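PDB 3FIJ: Lin1909 protein from Listeria innocua, which probably hydrolyses gamma-glutamyl compounds such as gamma-glutamyl-gamma-aminobutyrate and binds manganese. Local coordinates for residues 5-10 and 238-243; 43-48 and 60-65; 65-70 and 118-123; 202-207 and 211-216. One frame throughout, in Å; residues are numbered along the deposited sequence.

Contact 1 (5-10 and 238-243); sequences PVIGIT and DESKKT
The ring of Pro-5 and the delta methyl of Ile-7 both come to rest on Ser-240, near the C-terminal end of helix 227-241. Pro-5 CB lies 3.5 Å from Ser-240 OG, and Ile-7 CD1 approaches the same oxygen at 3.6 Å, with Ser-240 CB slightly farther off. Ile-7 owes its reach to its torsions: CG1 stands anti to the carbonyl carbon (chi1 -59°) and the second bend (chi2 -64°) carries CD1 out toward the helix, although the CB itself does not face it. Ser-240 OG sits between its own backbone N and carbonyl carbon, chi1 71°, a setting in which it hydrogen-bonds back to the carbonyl O of Val-237 in the preceding turn. A small serine therefore suits a place against a proline and an isoleucine, since its hydroxyl is satisfied within the helix. At the more exposed margin the aliphatic root of Lys-241 crosses the proline ring, CB 4.0 Å from Pro-5 CG, while the chain continues extended beyond CG. No hydrogen bond or salt bridge spans the two segments; strand start and helix end are joined by van der Waals packing, the buried hydroxyl facing apolar carbons of segment 5-10 while its hydrogen bond goes to Val-237 O.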
loop_
_atom_site.group_PDB
_atom_site.type_symbol
_atom_site.label_atom_id
_atom_site.label_comp_id
_atom_site.label_asym_id
_atom_site.label_seq_id
_atom_site.Cartn_x
_atom_site.Cartn_y
_atom_site.Cartn_z
ATOM N N PRO A 5 11.239 35.237 -24.612
ATOM C CA PRO A 5 11.775 34.174 -25.460
ATOM C C PRO A 5 10.979 32.895 -25.159
ATOM O O PRO A 5 10.692 32.600 -23.993
ATOM C CB PRO A 5 13.218 34.048 -24.983
ATOM C CG PRO A 5 13.522 35.393 -24.424
ATOM C CD PRO A 5 12.270 35.733 -23.686
ATOM N N VAL A 6 10.615 32.149 -26.195
ATOM C CA VAL A 6 9.873 30.910 -26.002
ATOM C C VAL A 6 10.855 29.757 -25.822
ATOM O O VAL A 6 11.794 29.608 -26.599
ATOM C CB VAL A 6 8.956 30.605 -27.217
ATOM C CG1 VAL A 6 8.343 29.226 -27.073
ATOM C CG2 VAL A 6 7.849 31.651 -27.323
ATOM N N ILE A 7 10.650 28.951 -24.788
ATOM C CA ILE A 7 11.520 27.808 -24.532
ATOM C C ILE A 7 10.742 26.494 -24.630
ATOM O O ILE A 7 9.821 26.235 -23.850
ATOM C CB ILE A 7 12.181 27.881 -23.119
ATOM C CG1 ILE A 7 13.010 29.161 -22.980
ATOM C CG2 ILE A 7 13.071 26.666 -22.905
ATOM C CD1 ILE A 7 14.199 29.242 -23.934
ATOM N N GLY A 8 11.115 25.672 -25.602
ATOM C CA GLY A 8 10.468 24.387 -25.775
ATOM C C GLY A 8 11.075 23.427 -24.768
ATOM O O GLY A 8 12.282 23.174 -24.792
ATOM N N ILE A 9 10.246 22.918 -23.864
ATOM C CA ILE A 9 10.710 21.982 -22.855
ATOM C C ILE A 9 10.269 20.588 -23.248
ATOM O O ILE A 9 9.095 20.338 -23.514
ATOM C CB ILE A 9 10.130 22.285 -21.469
ATOM C CG1 ILE A 9 10.566 23.679 -21.012
ATOM C CG2 ILE A 9 10.563 21.191 -20.489
ATOM C CD1 ILE A 9 10.059 24.055 -19.626
ATOM N N THR A 10 11.224 19.678 -23.262
ATOM C CA THR A 10 10.973 18.300 -23.633
ATOM C C THR A 10 10.415 17.555 -22.415
ATOM O O THR A 10 10.753 17.881 -21.284
ATOM C CB THR A 10 12.299 17.691 -24.131
ATOM O OG1 THR A 10 12.032 16.731 -25.149
ATOM C CG2 THR A 10 13.065 17.063 -22.992
ATOM N N ASP A 238 18.902 33.937 -21.832
ATOM C CA ASP A 238 19.652 35.089 -22.339
ATOM C C ASP A 238 20.132 34.795 -23.749
ATOM O O ASP A 238 20.003 35.616 -24.656
ATOM C CB ASP A 238 20.877 35.386 -21.465
ATOM C CG ASP A 238 20.511 36.006 -20.139
ATOM O OD1 ASP A 238 19.380 36.527 -20.027
ATOM O OD2 ASP A 238 21.354 35.986 -19.214
ATOM N N GLU A 239 20.685 33.602 -23.918
ATOM C CA GLU A 239 21.210 33.176 -25.200
ATOM C C GLU A 239 20.098 33.016 -26.237
ATOM O O GLU A 239 20.242 33.453 -27.379
ATOM C CB GLU A 239 21.977 31.869 -25.022
ATOM C CG GLU A 239 23.241 31.753 -25.858
ATOM C CD GLU A 239 24.293 32.797 -25.516
ATOM O OE1 GLU A 239 24.506 33.085 -24.319
ATOM O OE2 GLU A 239 24.929 33.317 -26.455
ATOM N N SER A 240 18.980 32.410 -25.855
ATOM C CA SER A 240 17.907 32.250 -26.823
ATOM C C SER A 240 17.363 33.624 -27.192
ATOM O O SER A 240 16.715 33.784 -28.227
ATOM C CB SER A 240 16.790 31.346 -26.280
ATOM O OG SER A 240 16.057 31.981 -25.256
ATOM N N LYS A 241 17.642 34.622 -26.357
ATOM C CA LYS A 241 17.172 35.973 -26.636
ATOM C C LYS A 241 18.065 36.644 -27.665
ATOM O O LYS A 241 17.595 37.399 -28.516
ATOM C CB LYS A 241 17.117 36.820 -25.364
ATOM C CG LYS A 241 16.441 38.166 -25.587
ATOM C CD LYS A 241 15.977 38.801 -24.283
ATOM C CE LYS A 241 15.007 39.947 -24.554
ATOM N NZ LYS A 241 14.410 40.506 -23.301
ATOM N N LYS A 242 19.357 36.356 -27.587
ATOM C CA LYS A 242 20.317 36.916 -28.521
ATOM C C LYS A 242 20.009 36.479 -29.947
ATOM O O LYS A 242 20.586 37.004 -30.897
ATOM C CB LYS A 242 21.730 36.491 -28.144
ATOM C CG LYS A 242 22.167 37.023 -26.807
ATOM C CD LYS A 242 23.574 36.585 -26.514
ATOM C CE LYS A 242 24.051 37.122 -25.192
ATOM N NZ LYS A 242 25.450 36.693 -24.951
ATOM N N THR A 243 19.105 35.513 -30.093
ATOM C CA THR A 243 18.713 35.037 -31.414
ATOM C C THR A 243 17.290 35.488 -31.683
ATOM O O THR A 243 16.361 34.683 -31.716
ATOM C CB THR A 243 18.722 33.507 -31.528
ATOM O OG1 THR A 243 19.953 32.979 -31.021
ATOM C CG2 THR A 243 18.564 33.105 -32.986
#

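Contact 2 (43-48 and 60-65); sequences FPIALP and SLVDGL
Strand 43-47, helix 55-60 and strand 64-67 follow one another in the chain, and this contact closes the helical side of that beta-alpha-beta unit, where Ile-45 meets the turn leading out of the helix. The two strands are parallel but not adjacent, because strand 6-10 lies between them, and so the contact is made by side chains reaching across that middle strand. Ile-45 CD1 is the meeting point: it lies 3.7 Å from Leu-61 CD2 and equally 3.7 Å from Val-62 CG1. The isoleucine places CG1 between its backbone N and carbonyl carbon (chi1 58°), and a nearly straight second torsion (chi2 169°) holds CD1 at full stretch. Leu-61 does not start out facing the strand, yet its bent chain brings CD2 round to it. Val-62 points directly across, and its short branched side chain suits a buried turn that also lies near strand 6-10, where Val-62 packs on Val-6. Strand 43-47 is the outermost strand at this end of the sheet within its chain, and Ala-46 packs against Ala-46 of a second subunit. The arrangement is that of a parallel beta-alpha-beta crossover passing over one intervening strand, in a sheet consistent with the class I glutamine amidotransferase-like fold.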
loop_
_atom_site.group_PDB
_atom_site.type_symbol
_atom_site.label_atom_id
_atom_site.label_comp_id
_atom_site.label_asym_id
_atom_site.label_seq_id
_atom_site.Cartn_x
_atom_site.Cartn_y
_atom_site.Cartn_z
ATOM N N PHE A 43 9.217 32.068 -21.763
ATOM C CA PHE A 43 7.859 31.547 -21.798
ATOM C C PHE A 43 7.998 30.097 -22.204
ATOM O O PHE A 43 8.326 29.792 -23.348
ATOM C CB PHE A 43 6.984 32.271 -22.823
ATOM C CG PHE A 43 5.561 31.770 -22.852
ATOM C CD1 PHE A 43 4.674 32.094 -21.828
ATOM C CD2 PHE A 43 5.112 30.953 -23.888
ATOM C CE1 PHE A 43 3.364 31.616 -21.835
ATOM C CE2 PHE A 43 3.799 30.468 -23.904
ATOM C CZ PHE A 43 2.925 30.800 -22.876
ATOM N N PRO A 44 7.756 29.178 -21.272
ATOM C CA PRO A 44 7.901 27.784 -21.670
ATOM C C PRO A 44 6.647 27.155 -22.268
ATOM O O PRO A 44 5.526 27.608 -22.022
ATOM C CB PRO A 44 8.306 27.113 -20.367
ATOM C CG PRO A 44 7.472 27.839 -19.374
ATOM C CD PRO A 44 7.626 29.299 -19.810
ATOM N N ILE A 45 6.862 26.133 -23.089
ATOM C CA ILE A 45 5.784 25.344 -23.669
ATOM C C ILE A 45 6.333 23.930 -23.640
ATOM O O ILE A 45 7.520 23.704 -23.907
ATOM C CB ILE A 45 5.422 25.703 -25.138
ATOM C CG1 ILE A 45 6.641 25.550 -26.050
ATOM C CG2 ILE A 45 4.788 27.081 -25.198
ATOM C CD1 ILE A 45 6.299 25.633 -27.530
ATOM N N ALA A 46 5.489 22.978 -23.275
ATOM C CA ALA A 46 5.928 21.597 -23.224
ATOM C C ALA A 46 5.703 20.969 -24.596
ATOM O O ALA A 46 4.621 21.084 -25.168
ATOM C CB ALA A 46 5.153 20.839 -22.160
ATOM N N LEU A 47 6.741 20.335 -25.130
ATOM C CA LEU A 47 6.645 19.670 -26.419
ATOM C C LEU A 47 6.358 18.198 -26.174
ATOM O O LEU A 47 7.226 17.459 -25.712
ATOM C CB LEU A 47 7.956 19.809 -27.193
ATOM C CG LEU A 47 8.329 21.243 -27.578
ATOM C CD1 LEU A 47 9.720 21.270 -28.179
ATOM C CD2 LEU A 47 7.308 21.785 -28.563
ATOM N N PRO A 48 5.124 17.752 -26.444
ATOM C CA PRO A 48 4.876 16.335 -26.209
ATOM C C PRO A 48 5.671 15.496 -27.205
ATOM O O PRO A 48 6.241 16.012 -28.172
ATOM C CB PRO A 48 3.360 16.213 -26.403
ATOM C CG PRO A 48 3.054 17.288 -27.383
ATOM C CD PRO A 48 3.888 18.436 -26.858
ATOM N N SER A 60 10.652 25.558 -34.847
ATOM C CA SER A 60 10.291 26.820 -35.469
ATOM C C SER A 60 9.554 27.755 -34.514
ATOM O O SER A 60 9.739 28.967 -34.582
ATOM C CB SER A 60 9.443 26.597 -36.735
ATOM O OG SER A 60 8.145 26.114 -36.433
ATOM N N LEU A 61 8.732 27.229 -33.608
ATOM C CA LEU A 61 8.038 28.154 -32.722
ATOM C C LEU A 61 8.677 28.443 -31.372
ATOM O O LEU A 61 8.085 29.129 -30.546
ATOM C CB LEU A 61 6.557 27.767 -32.543
ATOM C CG LEU A 61 6.057 26.389 -32.126
ATOM C CD1 LEU A 61 5.837 25.523 -33.338
ATOM C CD2 LEU A 61 7.040 25.782 -31.157
ATOM N N VAL A 62 9.888 27.950 -31.146
ATOM C CA VAL A 62 10.574 28.232 -29.887
ATOM C C VAL A 62 11.883 28.952 -30.190
ATOM O O VAL A 62 12.382 28.897 -31.318
ATOM C CB VAL A 62 10.899 26.938 -29.080
ATOM C CG1 VAL A 62 9.691 26.012 -29.068
ATOM C CG2 VAL A 62 12.125 26.240 -29.660
ATOM N N ASP A 63 12.441 29.621 -29.188
ATOM C CA ASP A 63 13.705 30.332 -29.365
ATOM C C ASP A 63 14.850 29.581 -28.707
ATOM O O ASP A 63 16.016 29.900 -28.931
ATOM C CB ASP A 63 13.610 31.742 -28.779
ATOM C CG ASP A 63 12.501 32.556 -29.420
ATOM O OD1 ASP A 63 12.574 32.779 -30.650
ATOM O OD2 ASP A 63 11.557 32.959 -28.695
ATOM N N GLY A 64 14.509 28.581 -27.894
ATOM C CA GLY A 64 15.516 27.790 -27.207
ATOM C C GLY A 64 14.957 26.423 -26.862
ATOM O O GLY A 64 13.743 26.276 -26.682
ATOM N N LEU A 65 15.837 25.427 -26.765
ATOM C CA LEU A 65 15.440 24.048 -26.462
ATOM C C LEU A 65 16.008 23.506 -25.140
ATOM O O LEU A 65 17.225 23.474 -24.940
ATOM C CB LEU A 65 15.877 23.134 -27.611
ATOM C CG LEU A 65 15.735 21.621 -27.426
ATOM C CD1 LEU A 65 14.258 21.243 -27.312
ATOM C CD2 LEU A 65 16.392 20.913 -28.598
#

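Contact 3 (65-70 and 118-123); sequences LLLTGG and MQLVNV
Leu-65 and Leu-66 lead along the strand to Leu-67, the residue of segment 65-70 that touches Leu-120 and Val-121 of helix 116-124; on the way Leu-66 packs on Ile-7, Ile-9 and Phe-112. Leu-67 turns its side chain to the helix, CG anti to the carbonyl carbon (chi1 -73°) and the chain straight at chi2 169°, which pushes CD1 forward. That methyl lies 3.8 Å from Val-121 CG2 and 4.2 Å from Leu-120 CD2. The leucines cross at about a right angle, whereas Val-121 is met more obliquely. A leucine is long enough to span the gap; the closest CA atoms, of Leu-67 and Met-118, are 7.7 Å apart. Thr-68 faces away from the helix, its hydroxyl hydrogen-bonded to the carbonyl O of Thr-10. Gly-69 and Gly-70 take the chain off the strand, and a CB on Gly-70 would be jammed against the carbonyl O of the residue before. This is a helix packed by apolar side chains on a face of the central sheet, in the alpha/beta fold of this family. Near the centre of the chain, Leu-67 also packs on Val-101 of helix 91-106, and Leu-67 and Val-121 both rest on Ala-113 of the neighbouring strand 111-114.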
loop_
_atom_site.group_PDB
_atom_site.type_symbol
_atom_site.label_atom_id
_atom_site.label_comp_id
_atom_site.label_asym_id
_atom_site.label_seq_id
_atom_site.Cartn_x
_atom_site.Cartn_y
_atom_site.Cartn_z
ATOM N N LEU A 65 15.837 25.427 -26.765
ATOM C CA LEU A 65 15.440 24.048 -26.462
ATOM C C LEU A 65 16.008 23.506 -25.140
ATOM O O LEU A 65 17.225 23.474 -24.940
ATOM C CB LEU A 65 15.877 23.134 -27.611
ATOM C CG LEU A 65 15.735 21.621 -27.426
ATOM C CD1 LEU A 65 14.258 21.243 -27.312
ATOM C CD2 LEU A 65 16.392 20.913 -28.598
ATOM N N LEU A 66 15.121 23.076 -24.246
ATOM C CA LEU A 66 15.526 22.521 -22.957
ATOM C C LEU A 66 15.186 21.021 -22.885
ATOM O O LEU A 66 14.010 20.638 -22.879
ATOM C CB LEU A 66 14.821 23.271 -21.818
ATOM C CG LEU A 66 15.058 22.748 -20.389
ATOM C CD1 LEU A 66 16.542 22.822 -20.037
ATOM C CD2 LEU A 66 14.248 23.574 -19.399
ATOM N N LEU A 67 16.211 20.174 -22.843
ATOM C CA LEU A 67 16.006 18.728 -22.762
ATOM C C LEU A 67 16.013 18.298 -21.301
ATOM O O LEU A 67 16.956 18.589 -20.555
ATOM C CB LEU A 67 17.096 17.991 -23.542
ATOM C CG LEU A 67 16.959 18.093 -25.065
ATOM C CD1 LEU A 67 18.207 17.580 -25.762
ATOM C CD2 LEU A 67 15.741 17.282 -25.495
ATOM N N THR A 68 14.957 17.597 -20.901
ATOM C CA THR A 68 14.789 17.158 -19.526
ATOM C C THR A 68 15.224 15.737 -19.216
ATOM O O THR A 68 15.603 14.964 -20.101
ATOM C CB THR A 68 13.321 17.291 -19.095
ATOM O OG1 THR A 68 12.517 16.400 -19.877
ATOM C CG2 THR A 68 12.826 18.725 -19.300
ATOM N N GLY A 69 15.146 15.406 -17.929
ATOM C CA GLY A 69 15.516 14.090 -17.461
ATOM C C GLY A 69 14.480 13.080 -17.901
ATOM O O GLY A 69 13.545 13.404 -18.636
ATOM N N GLY A 70 14.645 11.847 -17.449
ATOM C CA GLY A 70 13.716 10.807 -17.816
ATOM C C GLY A 70 14.397 9.455 -17.847
ATOM O O GLY A 70 15.383 9.216 -17.151
HETATM N N MSE A 118 21.573 15.441 -21.573
HETATM C CA MSE A 118 22.977 15.535 -21.958
HETATM C C MSE A 118 23.434 14.215 -22.588
HETATM O O MSE A 118 24.304 14.185 -23.456
HETATM C CB MSE A 118 23.834 15.847 -20.724
HETATM C CG MSE A 118 25.327 15.990 -20.999
HETATM SE SE MSE A 118 26.390 15.940 -19.352
HETATM C CE MSE A 118 26.491 13.988 -19.146
ATOM N N GLN A 119 22.849 13.114 -22.131
ATOM C CA GLN A 119 23.209 11.820 -22.678
ATOM C C GLN A 119 22.532 11.608 -24.026
ATOM O O GLN A 119 23.065 10.913 -24.898
ATOM C CB GLN A 119 22.829 10.705 -21.705
ATOM C CG GLN A 119 23.617 10.779 -20.416
ATOM C CD GLN A 119 23.389 9.590 -19.523
ATOM O OE1 GLN A 119 23.950 9.507 -18.429
ATOM N NE2 GLN A 119 22.559 8.660 -19.978
ATOM N N LEU A 120 21.356 12.200 -24.204
ATOM C CA LEU A 120 20.661 12.056 -25.474
ATOM C C LEU A 120 21.421 12.840 -26.554
ATOM O O LEU A 120 21.539 12.397 -27.696
ATOM C CB LEU A 120 19.221 12.552 -25.368
ATOM C CG LEU A 120 18.467 12.408 -26.689
ATOM C CD1 LEU A 120 17.093 11.887 -26.420
ATOM C CD2 LEU A 120 18.434 13.740 -27.435
ATOM N N VAL A 121 21.945 14.002 -26.193
ATOM C CA VAL A 121 22.706 14.793 -27.145
ATOM C C VAL A 121 23.939 13.978 -27.574
ATOM O O VAL A 121 24.187 13.783 -28.763
ATOM C CB VAL A 121 23.124 16.132 -26.506
ATOM C CG1 VAL A 121 24.174 16.843 -27.357
ATOM C CG2 VAL A 121 21.905 17.001 -26.337
ATOM N N ASN A 122 24.693 13.481 -26.601
ATOM C CA ASN A 122 25.886 12.697 -26.884
ATOM C C ASN A 122 25.583 11.560 -27.882
ATOM O O ASN A 122 26.301 11.374 -28.868
ATOM C CB ASN A 122 26.450 12.142 -25.570
ATOM C CG ASN A 122 27.846 11.560 -25.734
ATOM O OD1 ASN A 122 28.037 10.340 -25.665
ATOM N ND2 ASN A 122 28.830 12.431 -25.957
ATOM N N VAL A 123 24.511 10.813 -27.629
ATOM C CA VAL A 123 24.106 9.719 -28.502
ATOM C C VAL A 123 23.712 10.232 -29.887
ATOM O O VAL A 123 24.167 9.711 -30.901
ATOM C CB VAL A 123 22.900 8.941 -27.899
ATOM C CG1 VAL A 123 22.392 7.890 -28.902
ATOM C CG2 VAL A 123 23.313 8.274 -26.584
#

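Contact 4 (202-207 and 211-216); sequences AVEGDN and WYLGVQ
Val-203 and Gly-214 exchange two backbone hydrogen bonds: Val-203 N gives to Gly-214 O at 2.8 Å, and Gly-214 N returns one to Val-203 O at 2.9 Å. Gly-214 O also receives a CA-H...O contact from Ala-202 CA at 3.0 Å. Ala-202 and Val-215 form the neighbouring non-hydrogen-bonded pair, so that strands 200-205 and 212-215 make an antiparallel hairpin within the central mixed sheet; strand 200-205 carries the manganese ligand Glu-201 just before Ala-202. The Tyr-212 ring, swung out with CG anti to the backbone N (chi1 172°), runs forward along its own strand, toward Gly-214: its CE2 lies 3.5 Å from Val-203 O, Gly-205 N comes to its edge, and Gly-214 N sits 3.8 Å above one face, near the rim. Glycine suits position 214, since a CB there would strike the tyrosine OH. Where Glu-204 and Leu-213 run side by side, Leu-213 CD1 lies 3.8 Å from Glu-204 CG, and the buried carboxylate is held by the backbone N atoms of Glu-163 and Leu-164 and by Thr-192 OG1. Ala-202 CB approaches Val-215 CG1 more loosely, at 4.3 Å.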
loop_
_atom_site.group_PDB
_atom_site.type_symbol
_atom_site.label_atom_id
_atom_site.label_comp_id
_atom_site.label_asym_id
_atom_site.label_seq_id
_atom_site.Cartn_x
_atom_site.Cartn_y
_atom_site.Cartn_z
ATOM N N ALA A 202 29.528 17.378 -17.096
ATOM C CA ALA A 202 29.164 18.505 -17.948
ATOM C C ALA A 202 29.881 18.464 -19.297
ATOM O O ALA A 202 31.085 18.196 -19.384
ATOM C CB ALA A 202 29.467 19.826 -17.229
ATOM N N VAL A 203 29.138 18.746 -20.357
ATOM C CA VAL A 203 29.706 18.737 -21.692
ATOM C C VAL A 203 29.322 20.021 -22.408
ATOM O O VAL A 203 28.199 20.504 -22.264
ATOM C CB VAL A 203 29.165 17.545 -22.511
ATOM C CG1 VAL A 203 29.780 17.542 -23.917
ATOM C CG2 VAL A 203 29.454 16.244 -21.779
ATOM N N GLU A 204 30.260 20.585 -23.162
ATOM C CA GLU A 204 29.991 21.791 -23.931
ATOM C C GLU A 204 30.448 21.559 -25.363
ATOM O O GLU A 204 31.196 20.626 -25.645
ATOM C CB GLU A 204 30.702 22.994 -23.309
ATOM C CG GLU A 204 30.206 23.274 -21.892
ATOM C CD GLU A 204 30.902 24.432 -21.207
ATOM O OE1 GLU A 204 30.737 24.565 -19.973
ATOM O OE2 GLU A 204 31.605 25.209 -21.889
ATOM N N GLY A 205 29.967 22.382 -26.280
ATOM C CA GLY A 205 30.369 22.208 -27.658
ATOM C C GLY A 205 31.488 23.160 -28.019
ATOM O O GLY A 205 31.848 24.047 -27.240
ATOM N N ASP A 206 32.060 22.955 -29.196
ATOM C CA ASP A 206 33.112 23.825 -29.703
ATOM C C ASP A 206 32.959 23.809 -31.213
ATOM O O ASP A 206 33.033 22.758 -31.846
ATOM C CB ASP A 206 34.498 23.338 -29.267
ATOM C CG ASP A 206 34.807 21.951 -29.757
ATOM O OD1 ASP A 206 34.018 21.027 -29.462
ATOM O OD2 ASP A 206 35.843 21.786 -30.433
ATOM N N ASN A 207 32.700 24.989 -31.769
ATOM C CA ASN A 207 32.486 25.166 -33.201
ATOM C C ASN A 207 31.073 24.698 -33.567
ATOM O O ASN A 207 30.758 24.507 -34.744
ATOM C CB ASN A 207 33.529 24.383 -34.011
ATOM C CG ASN A 207 33.654 24.880 -35.446
ATOM O OD1 ASN A 207 32.676 24.922 -36.198
ATOM N ND2 ASN A 207 34.869 25.255 -35.834
ATOM N N TRP A 211 24.756 27.436 -29.145
ATOM C CA TRP A 211 25.309 27.568 -27.802
ATOM C C TRP A 211 24.807 26.285 -27.133
ATOM O O TRP A 211 23.664 25.875 -27.354
ATOM C CB TRP A 211 24.695 28.790 -27.120
ATOM C CG TRP A 211 25.097 28.997 -25.686
ATOM C CD1 TRP A 211 26.091 29.810 -25.223
ATOM C CD2 TRP A 211 24.483 28.408 -24.535
ATOM N NE1 TRP A 211 26.127 29.775 -23.847
ATOM C CE2 TRP A 211 25.150 28.931 -23.404
ATOM C CE3 TRP A 211 23.427 27.515 -24.351
ATOM C CZ2 TRP A 211 24.802 28.561 -22.102
ATOM C CZ3 TRP A 211 23.079 27.148 -23.058
ATOM C CH2 TRP A 211 23.762 27.679 -21.948
ATOM N N TYR A 212 25.638 25.639 -26.331
ATOM C CA TYR A 212 25.205 24.401 -25.709
ATOM C C TYR A 212 25.855 24.106 -24.374
ATOM O O TYR A 212 27.074 24.225 -24.217
ATOM C CB TYR A 212 25.471 23.213 -26.649
ATOM C CG TYR A 212 25.227 21.866 -26.001
ATOM C CD1 TYR A 212 23.932 21.435 -25.725
ATOM C CD2 TYR A 212 26.292 21.040 -25.622
ATOM C CE1 TYR A 212 23.696 20.221 -25.091
ATOM C CE2 TYR A 212 26.066 19.814 -24.983
ATOM C CZ TYR A 212 24.761 19.415 -24.722
ATOM O OH TYR A 212 24.493 18.217 -24.095
ATOM N N LEU A 213 25.024 23.706 -23.419
ATOM C CA LEU A 213 25.494 23.322 -22.102
ATOM C C LEU A 213 24.734 22.075 -21.664
ATOM O O LEU A 213 23.494 22.070 -21.615
ATOM C CB LEU A 213 25.271 24.430 -21.073
ATOM C CG LEU A 213 25.673 23.957 -19.657
ATOM C CD1 LEU A 213 27.148 23.565 -19.653
ATOM C CD2 LEU A 213 25.403 25.044 -18.618
ATOM N N GLY A 214 25.480 21.018 -21.354
ATOM C CA GLY A 214 24.869 19.785 -20.896
ATOM C C GLY A 214 25.412 19.460 -19.514
ATOM O O GLY A 214 26.632 19.419 -19.331
ATOM N N VAL A 215 24.525 19.261 -18.539
ATOM C CA VAL A 215 24.944 18.924 -17.181
ATOM C C VAL A 215 24.286 17.607 -16.766
ATOM O O VAL A 215 23.110 17.366 -17.046
ATOM C CB VAL A 215 24.606 20.057 -16.176
ATOM C CG1 VAL A 215 25.431 21.287 -16.523
ATOM C CG2 VAL A 215 23.115 20.380 -16.201
ATOM N N GLN A 216 25.058 16.750 -16.111
ATOM C CA GLN A 216 24.565 15.437 -15.709
ATOM C C GLN A 216 23.591 15.477 -14.541
ATOM O O GLN A 216 22.740 14.589 -14.402
ATOM C CB GLN A 216 25.753 14.516 -15.372
ATOM C CG GLN A 216 25.358 13.098 -14.978
ATOM C CD GLN A 216 24.782 12.304 -16.138
ATOM O OE1 GLN A 216 25.518 11.835 -17.010
ATOM N NE2 GLN A 216 23.459 12.154 -16.157
#

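All four contacts are largely buried and reach one mixed sheet, but they differ in depth. Contact 3 lies nearest the chain's centre and contact 4 next, whereas the centres of contacts 1 and 2 lie about 15 and 16 Å from the centre of the chain; contact 1 has an exposed lysine at its margin, and segment 43-48 of contact 2 meets another subunit. Contacts 2 and 3 both use strand 64-67 and share Leu-65; strand 6-10 of contact 1 runs between the two strands of contact 2. Contacts 2 and 3 are purely aliphatic, contact 1 adds a serine hydroxyl, and contact 4 alone joins its segments by hydrogen bonds, as expected of neighbouring strands in a sheet. Contacts 3 and 4 meet where Val-121 packs on Tyr-212.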